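Local coordinates for Lmo0651 protein (Listeria monocytogenes serovar 1/2a, PDB 6EP3) that controls expression of the Listeria Agr system and mediates virulence, probably as a GntR-family DNA-binding transcription factor, at residues 117-130 with 166-180. Sequence-based numbering, arbitrary orientation.
Sequences MERFSYLTDLENYF and GINMFKSVEIREWTN. With EDO (1,2-ethanediol), chain N; SO4 (sulfate ion), chain S.
Met117 meets Asn180 with its terminal methyl: CE lies 3.7 Å from Asn180 OD1. The two side chains run past each other in opposite directions. The Asn180 side chain fits as a knob between Met117, Glu118, Ser121 and Tyr129, and its ND2 rests near the backbone of Glu118. Ser121 OG accepts a bond from Arg176 NE at 2.9 Å, nearly straight at 166° and in the guanidinium plane. Arg176 NH2 adds a weak bond to Ser121 O. Water 1 joins the same NH2 to Thr124 OG1. Thr124 has positive phi and ends helix 107-123 in a Schellman motif; Asp125 then takes the N-cap of helix 126-142, its OD1 accepting a weak bond from Asn128 N. Both helices belong to the all-helical FCD domain, in which residues 173-180, the first turns of helix 173-192, run almost antiparallel to residues 117-123. Arg176 NH1 turns back to Phe170 O at 2.8 Å, tying the guanidinium to its own segment just ahead of helix 173-192. The bend at chi3 (-50°) helps Arg176 reach both Ser121 and Phe170 O. Leu126 places CD2 against Phe170 CB and CD1 against Lys171 CG. With CG anti to the backbone N (chi1 178°), the Tyr129 ring reaches Arg176 and Asn180. Arg176 CD lies over one face, 3.7 Å from the ring centroid. Tyr129 OH donates to Asn180 OD1 at 2.8 Å, from above the carbonyl plane. The Tyr129 edge points at the face of Phe170 in a T-shaped pair, centroids 5.2 Å apart. Phe130 and Phe170 meet along their edges, neither ring lying over the other. Tyr129, Phe130 and Phe170 thus form an aromatic cluster. Ile167 covers one Phe130 face with CB, a CH-pi contact, while its CD1 reaches Phe130 CB at 3.7 Å. His133 of helix 126-142 also meets Phe170, edge-to-face.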
loop_
_atom_site.group_PDB
_atom_site.type_symbol
_atom_site.label_atom_id
_atom_site.label_comp_id
_atom_site.label_asym_id
_atom_site.label_seq_id
_atom_site.Cartn_x
_atom_site.Cartn_y
_atom_site.Cartn_z
ATOM N N MET B 117 13.525 -17.756 11.972
ATOM C CA MET B 117 14.326 -17.877 10.758
ATOM C C MET B 117 15.383 -18.966 10.909
ATOM O O MET B 117 15.517 -19.847 10.053
ATOM C CB MET B 117 14.990 -16.548 10.427
ATOM C CG MET B 117 14.080 -15.530 9.808
ATOM S SD MET B 117 14.853 -13.928 10.013
ATOM C CE MET B 117 15.886 -13.956 8.558
ATOM N N GLU B 118 16.162 -18.891 11.991
ATOM C CA GLU B 118 17.191 -19.900 12.239
ATOM C C GLU B 118 16.600 -21.307 12.247
ATOM O O GLU B 118 17.166 -22.237 11.661
ATOM C CB GLU B 118 17.892 -19.618 13.565
ATOM C CG GLU B 118 19.153 -18.784 13.448
ATOM C CD GLU B 118 19.747 -18.449 14.802
ATOM O OE1 GLU B 118 18.972 -18.147 15.733
ATOM O OE2 GLU B 118 20.987 -18.501 14.939
ATOM N N ARG B 119 15.463 -21.478 12.922
ATOM C CA ARG B 119 14.860 -22.798 13.068
ATOM C C ARG B 119 14.419 -23.356 11.724
ATOM O O ARG B 119 14.686 -24.519 11.402
ATOM C CB ARG B 119 13.675 -22.722 14.030
ATOM C CG ARG B 119 12.863 -24.003 14.092
ATOM C CD ARG B 119 11.933 -24.008 15.295
ATOM N NE ARG B 119 10.664 -23.334 15.041
ATOM C CZ ARG B 119 9.556 -23.961 14.665
ATOM N NH1 ARG B 119 9.562 -25.278 14.497
ATOM N NH2 ARG B 119 8.440 -23.276 14.462
ATOM N N PHE B 120 13.725 -22.542 10.929
ATOM C CA PHE B 120 13.242 -23.038 9.645
ATOM C C PHE B 120 14.388 -23.263 8.664
ATOM O O PHE B 120 14.319 -24.175 7.832
ATOM C CB PHE B 120 12.190 -22.081 9.091
ATOM C CG PHE B 120 10.866 -22.185 9.794
ATOM C CD1 PHE B 120 10.271 -23.423 9.990
ATOM C CD2 PHE B 120 10.235 -21.059 10.295
ATOM C CE1 PHE B 120 9.055 -23.533 10.644
ATOM C CE2 PHE B 120 9.019 -21.160 10.954
ATOM C CZ PHE B 120 8.428 -22.400 11.127
ATOM N N SER B 121 15.471 -22.489 8.776
ATOM C CA SER B 121 16.655 -22.785 7.973
ATOM C C SER B 121 17.290 -24.105 8.397
ATOM O O SER B 121 17.761 -24.875 7.551
ATOM C CB SER B 121 17.668 -21.648 8.084
ATOM O OG SER B 121 18.768 -21.880 7.220
ATOM N N TYR B 122 17.312 -24.385 9.701
ATOM C CA TYR B 122 17.852 -25.656 10.169
ATOM C C TYR B 122 16.991 -26.821 9.695
ATOM O O TYR B 122 17.513 -27.890 9.355
ATOM C CB TYR B 122 17.965 -25.645 11.694
ATOM C CG TYR B 122 18.301 -26.985 12.305
ATOM C CD1 TYR B 122 19.615 -27.424 12.387
ATOM C CD2 TYR B 122 17.302 -27.809 12.810
ATOM C CE1 TYR B 122 19.924 -28.653 12.948
ATOM C CE2 TYR B 122 17.601 -29.035 13.370
ATOM C CZ TYR B 122 18.911 -29.451 13.436
ATOM O OH TYR B 122 19.209 -30.672 13.997
ATOM N N LEU B 123 15.672 -26.629 9.664
ATOM C CA LEU B 123 14.758 -27.681 9.236
ATOM C C LEU B 123 14.614 -27.777 7.722
ATOM O O LEU B 123 13.953 -28.706 7.246
ATOM C CB LEU B 123 13.377 -27.467 9.858
ATOM C CG LEU B 123 13.282 -27.523 11.382
ATOM C CD1 LEU B 123 11.896 -27.088 11.829
ATOM C CD2 LEU B 123 13.604 -28.928 11.896
ATOM N N THR B 124 15.186 -26.835 6.964
ATOM C CA THR B 124 15.081 -26.819 5.500
ATOM C C THR B 124 13.618 -26.752 5.064
ATOM O O THR B 124 13.161 -27.498 4.196
ATOM C CB THR B 124 15.796 -28.017 4.864
ATOM O OG1 THR B 124 17.027 -28.261 5.554
ATOM C CG2 THR B 124 16.103 -27.745 3.393
ATOM N N ASP B 125 12.883 -25.844 5.693
ATOM C CA ASP B 125 11.488 -25.556 5.376
ATOM C C ASP B 125 11.489 -24.215 4.649
ATOM O O ASP B 125 11.517 -23.159 5.285
ATOM C CB ASP B 125 10.639 -25.521 6.644
ATOM C CG ASP B 125 9.147 -25.509 6.357
ATOM O OD1 ASP B 125 8.736 -25.031 5.274
ATOM O OD2 ASP B 125 8.378 -25.953 7.236
ATOM N N LEU B 126 11.465 -24.261 3.314
ATOM C CA LEU B 126 11.726 -23.059 2.526
ATOM C C LEU B 126 10.591 -22.049 2.628
ATOM O O LEU B 126 10.837 -20.849 2.797
ATOM C CB LEU B 126 11.953 -23.430 1.062
ATOM C CG LEU B 126 13.368 -23.309 0.514
ATOM C CD1 LEU B 126 13.335 -23.578 -0.974
ATOM C CD2 LEU B 126 13.924 -21.929 0.801
ATOM N N GLU B 127 9.345 -22.510 2.513
ATOM C CA GLU B 127 8.212 -21.593 2.587
ATOM C C GLU B 127 8.145 -20.920 3.948
ATOM O O GLU B 127 7.940 -19.701 4.045
ATOM C CB GLU B 127 6.909 -22.338 2.288
ATOM C CG GLU B 127 6.733 -22.773 0.832
ATOM C CD GLU B 127 7.751 -23.809 0.386
ATOM O OE1 GLU B 127 8.258 -24.563 1.247
ATOM O OE2 GLU B 127 8.048 -23.866 -0.827
ATOM N N ASN B 128 8.325 -21.698 5.014
ATOM C CA ASN B 128 8.278 -21.117 6.345
ATOM C C ASN B 128 9.475 -20.213 6.601
ATOM O O ASN B 128 9.343 -19.209 7.303
ATOM C CB ASN B 128 8.191 -22.221 7.393
ATOM C CG ASN B 128 6.789 -22.770 7.527
ATOM O OD1 ASN B 128 5.816 -22.016 7.519
ATOM N ND2 ASN B 128 6.675 -24.087 7.663
ATOM N N TYR B 129 10.635 -20.517 6.010
ATOM C CA TYR B 129 11.780 -19.623 6.149
ATOM C C TYR B 129 11.535 -18.292 5.450
ATOM O O TYR B 129 11.892 -17.234 5.980
ATOM C CB TYR B 129 13.047 -20.286 5.606
ATOM C CG TYR B 129 14.250 -19.376 5.675
ATOM C CD1 TYR B 129 14.969 -19.226 6.853
ATOM C CD2 TYR B 129 14.653 -18.650 4.563
ATOM C CE1 TYR B 129 16.063 -18.383 6.916
ATOM C CE2 TYR B 129 15.740 -17.802 4.617
ATOM C CZ TYR B 129 16.440 -17.670 5.793
ATOM O OH TYR B 129 17.525 -16.826 5.836
ATOM N N PHE B 130 10.961 -18.328 4.245
ATOM C CA PHE B 130 10.585 -17.097 3.553
ATOM C C PHE B 130 9.610 -16.280 4.394
ATOM O O PHE B 130 9.792 -15.069 4.587
ATOM C CB PHE B 130 9.972 -17.444 2.193
ATOM C CG PHE B 130 10.150 -16.378 1.138
ATOM C CD1 PHE B 130 11.322 -15.643 1.051
ATOM C CD2 PHE B 130 9.144 -16.133 0.216
ATOM C CE1 PHE B 130 11.480 -14.672 0.070
ATOM C CE2 PHE B 130 9.294 -15.164 -0.766
ATOM C CZ PHE B 130 10.464 -14.433 -0.839
ATOM N N GLY B 166 11.666 -15.256 -6.095
ATOM C CA GLY B 166 12.650 -14.783 -5.135
ATOM C C GLY B 166 12.934 -15.749 -4.004
ATOM O O GLY B 166 13.994 -15.659 -3.377
ATOM N N ILE B 167 12.015 -16.677 -3.732
ATOM C CA ILE B 167 12.251 -17.659 -2.680
ATOM C C ILE B 167 13.342 -18.641 -3.091
ATOM O O ILE B 167 14.051 -19.180 -2.234
ATOM C CB ILE B 167 10.937 -18.387 -2.330
ATOM C CG1 ILE B 167 11.110 -19.254 -1.081
ATOM C CG2 ILE B 167 10.449 -19.225 -3.510
ATOM C CD1 ILE B 167 9.830 -19.912 -0.615
ATOM N N ASN B 168 13.514 -18.873 -4.398
ATOM C CA ASN B 168 14.544 -19.795 -4.868
ATOM C C ASN B 168 15.935 -19.373 -4.414
ATOM O O ASN B 168 16.819 -20.221 -4.251
ATOM C CB ASN B 168 14.486 -19.904 -6.392
ATOM C CG ASN B 168 13.207 -20.555 -6.880
ATOM O OD1 ASN B 168 12.380 -20.997 -6.081
ATOM N ND2 ASN B 168 13.029 -20.603 -8.195
ATOM N N MET B 169 16.144 -18.072 -4.216
ATOM C CA MET B 169 17.406 -17.572 -3.681
ATOM C C MET B 169 17.773 -18.262 -2.373
ATOM O O MET B 169 18.947 -18.566 -2.125
ATOM C CB MET B 169 17.291 -16.060 -3.492
ATOM C CG MET B 169 18.451 -15.373 -2.822
ATOM S SD MET B 169 18.007 -13.650 -2.495
ATOM C CE MET B 169 16.283 -13.808 -2.060
ATOM N N PHE B 170 16.782 -18.539 -1.535
ATOM C CA PHE B 170 17.026 -19.171 -0.249
ATOM C C PHE B 170 17.110 -20.693 -0.340
ATOM O O PHE B 170 17.164 -21.361 0.697
ATOM C CB PHE B 170 15.945 -18.743 0.746
ATOM C CG PHE B 170 15.929 -17.265 1.007
ATOM C CD1 PHE B 170 17.027 -16.642 1.581
ATOM C CD2 PHE B 170 14.832 -16.494 0.662
ATOM C CE1 PHE B 170 17.027 -15.281 1.820
ATOM C CE2 PHE B 170 14.824 -15.130 0.897
ATOM C CZ PHE B 170 15.923 -14.522 1.477
ATOM N N LYS B 171 17.136 -21.259 -1.548
ATOM C CA LYS B 171 17.513 -22.660 -1.677
ATOM C C LYS B 171 18.974 -22.876 -1.310
ATOM O O LYS B 171 19.363 -24.000 -0.979
ATOM C CB LYS B 171 17.250 -23.159 -3.101
ATOM C CG LYS B 171 15.778 -23.234 -3.466
ATOM C CD LYS B 171 15.566 -23.768 -4.872
ATOM C CE LYS B 171 14.084 -23.915 -5.180
ATOM N NZ LYS B 171 13.840 -24.308 -6.597
ATOM N N SER B 172 19.782 -21.820 -1.352
ATOM C CA SER B 172 21.177 -21.895 -0.941
ATOM C C SER B 172 21.275 -21.787 0.574
ATOM O O SER B 172 20.848 -20.784 1.167
ATOM C CB SER B 172 21.994 -20.790 -1.604
ATOM O OG SER B 172 23.135 -20.475 -0.823
ATOM N N VAL B 173 21.834 -22.826 1.199
ATOM C CA VAL B 173 22.069 -22.796 2.636
ATOM C C VAL B 173 23.004 -21.653 2.991
ATOM O O VAL B 173 22.857 -21.019 4.043
ATOM C CB VAL B 173 22.633 -24.152 3.103
ATOM C CG1 VAL B 173 23.262 -24.034 4.490
ATOM C CG2 VAL B 173 21.548 -25.226 3.060
ATOM N N GLU B 174 23.964 -21.352 2.116
ATOM C CA GLU B 174 24.901 -20.267 2.380
ATOM C C GLU B 174 24.178 -18.927 2.449
ATOM O O GLU B 174 24.408 -18.129 3.367
ATOM C CB GLU B 174 25.986 -20.257 1.302
ATOM C CG GLU B 174 27.180 -19.378 1.612
ATOM C CD GLU B 174 28.305 -19.566 0.612
ATOM O OE1 GLU B 174 28.440 -18.726 -0.301
ATOM O OE2 GLU B 174 29.053 -20.559 0.738
ATOM N N ILE B 175 23.281 -18.670 1.493
ATOM C CA ILE B 175 22.522 -17.423 1.500
ATOM C C ILE B 175 21.599 -17.365 2.711
ATOM O O ILE B 175 21.457 -16.313 3.349
ATOM C CB ILE B 175 21.742 -17.257 0.183
ATOM C CG1 ILE B 175 22.698 -16.971 -0.973
ATOM C CG2 ILE B 175 20.728 -16.128 0.285
ATOM C CD1 ILE B 175 22.000 -16.833 -2.299
ATOM N N ARG B 176 20.963 -18.489 3.053
ATOM C CA ARG B 176 20.088 -18.500 4.224
ATOM C C ARG B 176 20.864 -18.172 5.493
ATOM O O ARG B 176 20.416 -17.367 6.321
ATOM C CB ARG B 176 19.399 -19.855 4.362
ATOM C CG ARG B 176 18.314 -20.100 3.346
ATOM C CD ARG B 176 17.264 -21.050 3.888
ATOM N NE ARG B 176 17.840 -22.260 4.466
ATOM C CZ ARG B 176 18.090 -23.370 3.779
ATOM N NH1 ARG B 176 17.823 -23.419 2.480
ATOM N NH2 ARG B 176 18.607 -24.429 4.389
ATOM N N GLU B 177 22.037 -18.787 5.662
ATOM C CA GLU B 177 22.825 -18.565 6.868
ATOM C C GLU B 177 23.373 -17.148 6.914
ATOM O O GLU B 177 23.432 -16.537 7.986
ATOM C CB GLU B 177 23.958 -19.585 6.953
ATOM C CG GLU B 177 23.479 -20.984 7.290
ATOM C CD GLU B 177 24.599 -21.998 7.302
ATOM O OE1 GLU B 177 25.739 -21.636 6.936
ATOM O OE2 GLU B 177 24.339 -23.155 7.685
ATOM N N TRP B 178 23.757 -16.599 5.760
ATOM C CA TRP B 178 24.195 -15.211 5.726
ATOM C C TRP B 178 23.063 -14.271 6.118
ATOM O O TRP B 178 23.272 -13.320 6.883
ATOM C CB TRP B 178 24.732 -14.871 4.336
ATOM C CG TRP B 178 25.268 -13.488 4.238
ATOM C CD1 TRP B 178 26.550 -13.087 4.475
ATOM C CD2 TRP B 178 24.541 -12.314 3.865
ATOM N NE1 TRP B 178 26.665 -11.731 4.278
ATOM C CE2 TRP B 178 25.445 -11.233 3.901
ATOM C CE3 TRP B 178 23.213 -12.071 3.503
ATOM C CZ2 TRP B 178 25.063 -9.930 3.591
ATOM C CZ3 TRP B 178 22.835 -10.774 3.194
ATOM C CH2 TRP B 178 23.755 -9.721 3.247
ATOM N N THR B 179 21.852 -14.526 5.613
ATOM C CA THR B 179 20.712 -13.686 5.970
ATOM C C THR B 179 20.383 -13.802 7.453
ATOM O O THR B 179 20.054 -12.802 8.103
ATOM C CB THR B 179 19.503 -14.054 5.109
ATOM O OG1 THR B 179 19.880 -14.045 3.727
ATOM C CG2 THR B 179 18.364 -13.070 5.328
ATOM N N ASN B 180 20.480 -15.010 8.011
ATOM C CA ASN B 180 20.250 -15.181 9.443
ATOM C C ASN B 180 21.291 -14.419 10.260
ATOM O O ASN B 180 20.958 -13.766 11.260
ATOM C CB ASN B 180 20.269 -16.665 9.811
ATOM C CG ASN B 180 19.141 -17.447 9.164
ATOM O OD1 ASN B 180 18.222 -16.874 8.571
ATOM N ND2 ASN B 180 19.197 -18.770 9.290
HETATM C C1 EDO N . 24.017 -25.055 -1.005
HETATM O O1 EDO N . 22.929 -24.711 -0.142
HETATM C C2 EDO N . 24.684 -23.780 -1.505
HETATM O O2 EDO N . 25.195 -23.046 -0.387
HETATM S S SO4 S . 5.729 -26.441 15.296
HETATM O O1 SO4 S . 5.032 -25.406 14.536
HETATM O O2 SO4 S . 7.049 -26.665 14.712
HETATM O O3 SO4 S . 4.960 -27.681 15.249
HETATM O O4 SO4 S . 5.873 -26.010 16.685
HETATM O O HOH W 1 19.206 -27.451 4.280
#